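Side-chain contacts in malic enzyme (Entamoeba histolytica, PDB 3NV9), which probably catalyses the oxidative decarboxylation of malate to pyruvate with reduction of a nicotinamide adenine dinucleotide cofactor, probably NADP: residues 12-17 with 475-480; 194-199 with 376-381; 235-240 with 382-387. All coordinates share one frame; numbering follows the deposited sequence.

How the contacts relate
Contact 1 begins near the N terminus at 12-17 and is closed only when helix 470-485 brings 475-480 back to it, so nearly the whole chain lies in its loop and the other two contacts nest inside. Contact 2 opens at 194-199, early in helix 193-213, and contact 3 opens at 235-240, the end of helix 229-240. Both close in turn around helix 380-396, at 376-381 and 382-387, so their loops cross. These two contacts touch: D380 OD2 meets R236 NE in a 2.7 Å salt bridge, and L237 packs on both A199 and D380. Contact 1 stands apart, its centre about 39 Å from the centre of either.

Contact 1: 12-17 with 475-480; sequences EECLPS and ECLAYA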
loop_
_atom_site.group_PDB
_atom_site.type_symbol
_atom_site.label_atom_id
_atom_site.label_comp_id
_atom_site.label_asym_id
_atom_site.label_seq_id
_atom_site.Cartn_x
_atom_site.Cartn_y
_atom_site.Cartn_z
ATOM N N GLU A 12 19.408 -7.703 29.005
ATOM C CA GLU A 12 20.735 -7.727 29.614
ATOM C C GLU A 12 20.801 -8.598 30.879
ATOM O O GLU A 12 21.704 -9.442 31.017
ATOM C CB GLU A 12 21.263 -6.306 29.895
ATOM C CG GLU A 12 21.409 -5.396 28.639
ATOM C CD GLU A 12 22.518 -5.807 27.638
ATOM O OE1 GLU A 12 23.565 -6.371 28.049
ATOM O OE2 GLU A 12 22.348 -5.529 26.420
ATOM N N GLU A 13 19.815 -8.442 31.746
ATOM C CA GLU A 13 19.760 -9.149 33.034
ATOM C C GLU A 13 19.319 -10.596 32.876
ATOM O O GLU A 13 19.556 -11.413 33.751
ATOM C CB GLU A 13 18.822 -8.416 34.002
ATOM C CG GLU A 13 19.241 -6.952 34.294
ATOM C CD GLU A 13 18.778 -5.888 33.226
ATOM O OE1 GLU A 13 18.615 -6.172 32.017
ATOM O OE2 GLU A 13 18.588 -4.718 33.602
ATOM N N CYS A 14 18.640 -10.912 31.772
ATOM C CA CYS A 14 18.180 -12.282 31.534
ATOM C C CYS A 14 19.259 -13.113 30.859
ATOM O O CYS A 14 19.131 -14.326 30.722
ATOM C CB CYS A 14 16.893 -12.296 30.699
ATOM S SG CYS A 14 15.487 -11.512 31.543
ATOM N N LEU A 15 20.302 -12.436 30.390
ATOM C CA LEU A 15 21.456 -13.109 29.834
ATOM C C LEU A 15 22.389 -13.383 31.005
ATOM O O LEU A 15 22.760 -12.464 31.768
ATOM C CB LEU A 15 22.132 -12.262 28.759
ATOM C CG LEU A 15 21.917 -12.455 27.247
ATOM C CD1 LEU A 15 20.906 -13.486 26.851
ATOM C CD2 LEU A 15 21.628 -11.153 26.599
ATOM N N PRO A 16 22.722 -14.661 31.182
ATOM C CA PRO A 16 23.514 -15.123 32.330
ATOM C C PRO A 16 24.822 -14.364 32.541
ATOM O O PRO A 16 25.568 -14.092 31.581
ATOM C CB PRO A 16 23.784 -16.587 31.994
ATOM C CG PRO A 16 22.590 -16.987 31.126
ATOM C CD PRO A 16 22.193 -15.765 30.363
ATOM N N SER A 17 25.079 -14.030 33.807
ATOM C CA SER A 17 26.364 -13.478 34.258
ATOM C C SER A 17 27.596 -14.113 33.599
ATOM O O SER A 17 28.524 -13.410 33.183
ATOM C CB SER A 17 26.494 -13.659 35.770
ATOM O OG SER A 17 26.306 -12.418 36.458
ATOM N N GLU A 475 11.167 -19.170 25.312
ATOM C CA GLU A 475 11.823 -20.036 24.322
ATOM C C GLU A 475 12.911 -19.358 23.523
ATOM O O GLU A 475 14.006 -19.958 23.281
ATOM C CB GLU A 475 10.836 -20.636 23.341
ATOM C CG GLU A 475 10.085 -21.812 23.918
ATOM C CD GLU A 475 8.749 -22.102 23.193
ATOM O OE1 GLU A 475 8.613 -21.670 22.019
ATOM O OE2 GLU A 475 7.858 -22.745 23.822
ATOM N N CYS A 476 12.640 -18.134 23.067
ATOM C CA CYS A 476 13.675 -17.456 22.293
ATOM C C CYS A 476 14.933 -17.198 23.127
ATOM O O CYS A 476 16.054 -17.283 22.623
ATOM C CB CYS A 476 13.176 -16.163 21.627
ATOM S SG CYS A 476 11.902 -16.402 20.452
ATOM N N LEU A 477 14.738 -16.876 24.396
ATOM C CA LEU A 477 15.880 -16.654 25.302
ATOM C C LEU A 477 16.768 -17.912 25.413
ATOM O O LEU A 477 17.935 -17.890 25.009
ATOM C CB LEU A 477 15.403 -16.142 26.665
ATOM C CG LEU A 477 16.514 -15.684 27.620
ATOM C CD1 LEU A 477 17.479 -14.767 26.956
ATOM C CD2 LEU A 477 15.957 -15.042 28.871
ATOM N N ALA A 478 16.185 -19.010 25.892
ATOM C CA ALA A 478 16.831 -20.314 25.941
ATOM C C ALA A 478 17.542 -20.649 24.618
ATOM O O ALA A 478 18.679 -21.088 24.604
ATOM C CB ALA A 478 15.774 -21.417 26.294
ATOM N N TYR A 479 16.865 -20.422 23.506
ATOM C CA TYR A 479 17.432 -20.678 22.195
ATOM C C TYR A 479 18.735 -19.906 22.040
ATOM O O TYR A 479 19.776 -20.463 21.604
ATOM C CB TYR A 479 16.423 -20.221 21.155
ATOM C CG TYR A 479 16.902 -20.234 19.748
ATOM C CD1 TYR A 479 17.665 -19.151 19.241
ATOM C CD2 TYR A 479 16.624 -21.334 18.909
ATOM C CE1 TYR A 479 18.134 -19.147 17.927
ATOM C CE2 TYR A 479 17.109 -21.349 17.559
ATOM C CZ TYR A 479 17.849 -20.240 17.085
ATOM O OH TYR A 479 18.281 -20.209 15.782
ATOM N N ALA A 480 18.685 -18.621 22.417
ATOM C CA ALA A 480 19.828 -17.754 22.188
ATOM C C ALA A 480 20.982 -18.228 23.052
ATOM O O ALA A 480 22.107 -18.339 22.555
ATOM C CB ALA A 480 19.508 -16.287 22.449
#
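Apolar packing carries this contact, and L477 meets C14 and L15 with a different methyl each. Its CD2 lies against CB of C14 at 3.4 Å, tighter than ordinary van der Waals spacing. The same methyl also comes within 3.7 Å of the C14 carbonyl oxygen O, so it meets backbone as well as side chain. The sulfur of C14 takes no part: it sits beside the backbone nitrogen, and the stem of the side chain does the touching. The second methyl of L477, CD1, meets CD1 of L15 at 3.7 Å, and the two leucine side chains run obliquely across one another. With CG opposite its backbone nitrogen (chi1 -172°), L477 extends from its helix across to the short segment. L4 packs on both C14 and L477.

Polar interactions lie to the flanks. E12 makes salt bridges to R24 and K28 of helix 21-43, the helix that also receives Y479 and, through F31, A480. The hydroxyl of Y479 is hydrogen-bonded to R71 of the second subunit, which places this end of the chain beside the dimer partner.

Structurally this is plain packing between the two ends of the chain: the end of the short, weakly bonded helix 11-14, with the loop after it, rests on the C-terminal helix 470-485, while helix 21-43 holds residues from both sides.

Contact 2: 194-199 with 376-381; sequences DQQGTA and RKITDN. With SO4 (sulfate ion), chain C; SO4 (sulfate ion), chain I.
Q196 NE2 is gripped by two acceptors of the facing segment. The shorter bond, 2.7 Å to the backbone O of I378, is fairly straight (N-H...O 162°), although the nitrogen stands well above the carbonyl plane. R183 adds a weak hydrogen bond to the same O. The longer bond of NE2, 3.0 Å to OD1 of D380, uses the anti lone pair of that oxygen. Both acceptors lie close to the plane of the Q196 amide, so together they fix its rotation, whereas the D380 carboxylate is turned 66° from that plane. Q196 reaches them with a chain extended beyond CG. Its OE1 comes over the stem of I378, 3.6 Å from CB, while W191 of strand 190-192 packs on both residues.

The far oxygen of the carboxylate, OD2, forms a salt bridge with R236. Just before helix 380-396, T379 serves as N-cap through OG1, which takes the amide of M382 and is also bonded to D428. D380 N gives a nearly straight 3.0 Å bond to O4 of the chain C sulfate. Within the guanidinium plane of R376, NH1 gives a straight 2.9 Å bond to O3 of the chain I sulfate. Both ions are probably from the crystallisation liquor.

One buried glutamine amide thus ties helix 193-213 to the start of helix 380-396. The chain C sulfate sits where the helix N terminus, with K377 close by, would favour an anion.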
loop_
_atom_site.group_PDB
_atom_site.type_symbol
_atom_site.label_atom_id
_atom_site.label_comp_id
_atom_site.label_asym_id
_atom_site.label_seq_id
_atom_site.Cartn_x
_atom_site.Cartn_y
_atom_site.Cartn_z
ATOM N N ASP A 194 18.934 5.204 2.225
ATOM C CA ASP A 194 20.360 4.865 2.462
ATOM C C ASP A 194 21.366 5.959 2.080
ATOM O O ASP A 194 22.496 5.917 2.541
ATOM C CB ASP A 194 20.734 3.610 1.707
ATOM C CG ASP A 194 19.884 2.487 2.083
ATOM O OD1 ASP A 194 20.189 1.832 3.108
ATOM O OD2 ASP A 194 18.897 2.269 1.360
ATOM N N GLN A 195 20.957 6.906 1.241
ATOM C CA GLN A 195 21.832 8.022 0.888
ATOM C C GLN A 195 21.634 9.152 1.907
ATOM O O GLN A 195 22.271 9.111 2.932
ATOM C CB GLN A 195 21.640 8.469 -0.564
ATOM C CG GLN A 195 22.376 7.571 -1.599
ATOM C CD GLN A 195 22.010 7.940 -3.017
ATOM O OE1 GLN A 195 22.291 9.033 -3.491
ATOM N NE2 GLN A 195 21.300 7.061 -3.674
ATOM N N GLN A 196 20.739 10.111 1.674
ATOM C CA GLN A 196 20.634 11.247 2.619
ATOM C C GLN A 196 20.090 10.859 4.059
ATOM O O GLN A 196 20.480 11.427 5.072
ATOM C CB GLN A 196 19.760 12.350 2.015
ATOM C CG GLN A 196 20.222 12.930 0.687
ATOM C CD GLN A 196 19.085 13.667 -0.010
ATOM O OE1 GLN A 196 18.002 13.096 -0.196
ATOM N NE2 GLN A 196 19.313 14.955 -0.372
ATOM N N GLY A 197 19.211 9.861 4.114
ATOM C CA GLY A 197 18.673 9.385 5.376
ATOM C C GLY A 197 19.746 8.963 6.342
ATOM O O GLY A 197 19.843 9.522 7.443
ATOM N N THR A 198 20.559 7.992 5.930
ATOM C CA THR A 198 21.711 7.533 6.721
ATOM C C THR A 198 22.708 8.642 7.025
ATOM O O THR A 198 23.237 8.716 8.091
ATOM C CB THR A 198 22.441 6.358 6.003
ATOM O OG1 THR A 198 21.541 5.250 5.879
ATOM C CG2 THR A 198 23.731 5.923 6.767
ATOM N N ALA A 199 23.035 9.463 6.047
ATOM C CA ALA A 199 23.979 10.542 6.235
ATOM C C ALA A 199 23.357 11.568 7.170
ATOM O O ALA A 199 24.037 12.082 8.026
ATOM C CB ALA A 199 24.330 11.159 4.921
ATOM N N ARG A 376 9.503 19.450 -3.346
ATOM C CA ARG A 376 9.699 18.816 -4.650
ATOM C C ARG A 376 10.807 17.794 -4.579
ATOM O O ARG A 376 10.726 16.767 -5.237
ATOM C CB ARG A 376 10.051 19.876 -5.709
ATOM C CG ARG A 376 8.908 20.853 -6.045
ATOM C CD ARG A 376 9.491 21.896 -7.042
ATOM N NE ARG A 376 8.735 23.127 -7.104
ATOM C CZ ARG A 376 7.667 23.308 -7.884
ATOM N NH1 ARG A 376 7.215 22.314 -8.658
ATOM N NH2 ARG A 376 7.040 24.495 -7.891
ATOM N N LYS A 377 11.816 18.052 -3.767
ATOM C CA LYS A 377 13.022 17.215 -3.691
ATOM C C LYS A 377 13.433 17.176 -2.228
ATOM O O LYS A 377 13.104 18.122 -1.511
ATOM C CB LYS A 377 14.173 17.897 -4.448
ATOM C CG LYS A 377 14.079 17.825 -5.974
ATOM C CD LYS A 377 14.828 19.011 -6.736
ATOM C CE LYS A 377 16.055 19.527 -5.966
ATOM N NZ LYS A 377 16.691 20.652 -6.718
ATOM N N ILE A 378 14.178 16.142 -1.791
ATOM C CA ILE A 378 14.820 16.209 -0.493
ATOM C C ILE A 378 16.190 16.736 -0.759
ATOM O O ILE A 378 17.017 16.040 -1.353
ATOM C CB ILE A 378 14.929 14.851 0.329
ATOM C CG1 ILE A 378 13.583 14.122 0.585
ATOM C CG2 ILE A 378 15.534 15.104 1.662
ATOM C CD1 ILE A 378 12.347 14.957 0.804
ATOM N N THR A 379 16.474 17.965 -0.300
ATOM C CA THR A 379 17.806 18.553 -0.586
ATOM C C THR A 379 18.752 18.126 0.497
ATOM O O THR A 379 18.302 17.658 1.536
ATOM C CB THR A 379 17.775 20.084 -0.615
ATOM O OG1 THR A 379 17.390 20.527 0.682
ATOM C CG2 THR A 379 16.768 20.559 -1.656
ATOM N N ASP A 380 20.051 18.308 0.262
ATOM C CA ASP A 380 21.075 18.037 1.264
ATOM C C ASP A 380 20.874 18.984 2.468
ATOM O O ASP A 380 21.029 18.596 3.608
ATOM C CB ASP A 380 22.490 18.189 0.698
ATOM C CG ASP A 380 22.908 17.034 -0.225
ATOM O OD1 ASP A 380 22.113 16.071 -0.412
ATOM O OD2 ASP A 380 24.067 17.085 -0.771
ATOM N N ASN A 381 20.499 20.216 2.207
ATOM C CA ASN A 381 20.248 21.152 3.291
ATOM C C ASN A 381 19.168 20.644 4.249
ATOM O O ASN A 381 19.305 20.734 5.463
ATOM C CB ASN A 381 19.909 22.513 2.720
ATOM C CG ASN A 381 21.131 23.192 2.099
ATOM O OD1 ASN A 381 22.260 22.744 2.282
ATOM N ND2 ASN A 381 20.907 24.288 1.370
HETATM S S SO4 C . 20.427 19.380 -3.899
HETATM O O1 SO4 C . 21.137 20.584 -4.259
HETATM O O2 SO4 C . 18.998 19.623 -4.085
HETATM O O3 SO4 C . 20.854 18.290 -4.765
HETATM O O4 SO4 C . 20.820 18.986 -2.568
HETATM S S SO4 I . 4.056 22.563 -9.144
HETATM O O1 SO4 I . 4.573 23.516 -8.158
HETATM O O2 SO4 I . 2.673 22.945 -9.431
HETATM O O3 SO4 I . 4.866 22.609 -10.361
HETATM O O4 SO4 I . 4.088 21.192 -8.640
#

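Contact 3: 235-240 with 382-387; sequences LRLIVT and MAIAAS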
loop_
_atom_site.group_PDB
_atom_site.type_symbol
_atom_site.label_atom_id
_atom_site.label_comp_id
_atom_site.label_asym_id
_atom_site.label_seq_id
_atom_site.Cartn_x
_atom_site.Cartn_y
_atom_site.Cartn_z
ATOM N N LEU A 235 29.962 11.282 3.915
ATOM C CA LEU A 235 31.107 12.135 3.660
ATOM C C LEU A 235 30.651 13.463 3.101
ATOM O O LEU A 235 31.055 14.505 3.598
ATOM C CB LEU A 235 32.072 11.451 2.684
ATOM C CG LEU A 235 33.463 12.061 2.528
ATOM C CD1 LEU A 235 34.389 10.930 2.103
ATOM C CD2 LEU A 235 33.390 13.196 1.463
ATOM N N ARG A 236 29.795 13.434 2.092
ATOM C CA ARG A 236 29.328 14.652 1.491
ATOM C C ARG A 236 28.565 15.579 2.455
ATOM O O ARG A 236 28.755 16.829 2.421
ATOM C CB ARG A 236 28.453 14.354 0.300
ATOM C CG ARG A 236 27.922 15.655 -0.330
ATOM C CD ARG A 236 27.094 15.409 -1.556
ATOM N NE ARG A 236 25.719 15.003 -1.273
ATOM C CZ ARG A 236 25.168 13.836 -1.607
ATOM N NH1 ARG A 236 25.891 12.878 -2.184
ATOM N NH2 ARG A 236 23.882 13.609 -1.345
ATOM N N LEU A 237 27.685 15.023 3.294
ATOM C CA LEU A 237 26.972 15.919 4.210
ATOM C C LEU A 237 27.922 16.466 5.229
ATOM O O LEU A 237 27.775 17.618 5.613
ATOM C CB LEU A 237 25.759 15.278 4.923
ATOM C CG LEU A 237 24.603 14.935 3.986
ATOM C CD1 LEU A 237 23.330 14.533 4.780
ATOM C CD2 LEU A 237 24.345 16.024 2.975
ATOM N N ILE A 238 28.866 15.634 5.686
ATOM C CA ILE A 238 29.814 15.977 6.757
ATOM C C ILE A 238 30.782 17.112 6.360
ATOM O O ILE A 238 31.118 17.962 7.218
ATOM C CB ILE A 238 30.536 14.739 7.278
ATOM C CG1 ILE A 238 29.594 13.955 8.217
ATOM C CG2 ILE A 238 31.841 15.066 8.049
ATOM C CD1 ILE A 238 29.961 12.424 8.398
ATOM N N VAL A 239 31.188 17.099 5.072
ATOM C CA VAL A 239 31.909 18.200 4.397
ATOM C C VAL A 239 31.003 19.424 4.329
ATOM O O VAL A 239 31.349 20.423 4.897
ATOM C CB VAL A 239 32.598 17.768 3.028
ATOM C CG1 VAL A 239 32.980 18.956 2.133
ATOM C CG2 VAL A 239 33.837 16.942 3.315
ATOM N N THR A 240 29.803 19.327 3.781
ATOM C CA THR A 240 28.948 20.519 3.670
ATOM C C THR A 240 28.717 21.170 5.055
ATOM O O THR A 240 28.649 22.389 5.150
ATOM C CB THR A 240 27.614 20.198 3.052
ATOM O OG1 THR A 240 27.815 19.584 1.783
ATOM C CG2 THR A 240 26.755 21.433 2.899
ATOM N N MET A 382 18.118 20.086 3.662
ATOM C CA MET A 382 16.992 19.588 4.406
ATOM C C MET A 382 17.458 18.418 5.269
ATOM O O MET A 382 17.144 18.377 6.463
ATOM C CB MET A 382 15.906 19.149 3.444
ATOM C CG MET A 382 15.077 20.302 2.946
ATOM S SD MET A 382 14.143 19.768 1.505
ATOM C CE MET A 382 12.859 18.717 2.284
ATOM N N ALA A 383 18.240 17.498 4.675
ATOM C CA ALA A 383 18.841 16.409 5.445
ATOM C C ALA A 383 19.647 16.913 6.618
ATOM O O ALA A 383 19.646 16.298 7.671
ATOM C CB ALA A 383 19.716 15.546 4.582
ATOM N N ILE A 384 20.374 18.005 6.403
ATOM C CA ILE A 384 21.261 18.571 7.444
ATOM C C ILE A 384 20.428 19.252 8.550
ATOM O O ILE A 384 20.724 19.151 9.710
ATOM C CB ILE A 384 22.321 19.519 6.834
ATOM C CG1 ILE A 384 23.407 18.693 6.089
ATOM C CG2 ILE A 384 22.946 20.420 7.921
ATOM C CD1 ILE A 384 24.329 19.480 5.145
ATOM N N ALA A 385 19.349 19.903 8.178
ATOM C CA ALA A 385 18.485 20.510 9.183
ATOM C C ALA A 385 17.974 19.393 10.150
ATOM O O ALA A 385 17.952 19.575 11.362
ATOM C CB ALA A 385 17.308 21.217 8.458
ATOM N N ALA A 386 17.581 18.235 9.597
ATOM C CA ALA A 386 17.123 17.135 10.433
ATOM C C ALA A 386 18.221 16.696 11.356
ATOM O O ALA A 386 17.929 16.369 12.530
ATOM C CB ALA A 386 16.587 15.943 9.611
ATOM N N SER A 387 19.478 16.703 10.874
ATOM C CA SER A 387 20.617 16.334 11.719
ATOM C C SER A 387 20.764 17.269 12.893
ATOM O O SER A 387 21.027 16.824 14.002
ATOM C CB SER A 387 21.958 16.376 10.985
ATOM O OG SER A 387 21.937 15.738 9.763
#
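CG of L237 and CG1 of I384 both lie beside the backbone nitrogen, opposite the carbonyl carbon (chi1 -67° and -74°), and from there CD1 of each residue continues nearly anti. These torsions direct the L237 methyls and I384 CD1 into the space between helix 229-240 and helix 380-396. Helix 229-240 follows strand 222-225, which lies among the parallel strands of the mixed six-stranded sheet, as the first helix does in a Rossmann-type nucleotide-binding domain, and here its end packs against the helix that begins at 380. The two short segments run at a steep crossing angle of -76°, with their axes 10.7 Å apart at closest approach. At that separation the contact is made largely by side chains.

The branches of L237 divide the work. CD1 rests on CB of A383 at 3.8 Å. CD2 is directed to I384, 4.1 Å from its CD1, and the two side chains run past each other in opposite senses. That isoleucine methyl also lies 3.9 Å from the backbone O of L237, so it covers part of the helix backbone as well as its side chain.

Other helices frame the pair. Helix 193-213 packs alongside, where S200 joins helix 380-396 by hydrogen bonds with A383 and S387. V421 of helix 413-428 covers M382 and A386 on helix 380-396. This apolar patch thus belongs to a cluster of helices.

Where the patch reaches the exposed last residue of helix 229-240, T240 meets the isoleucine with its methyl branch: CG2 lies 3.8 Å from CD1 of I384.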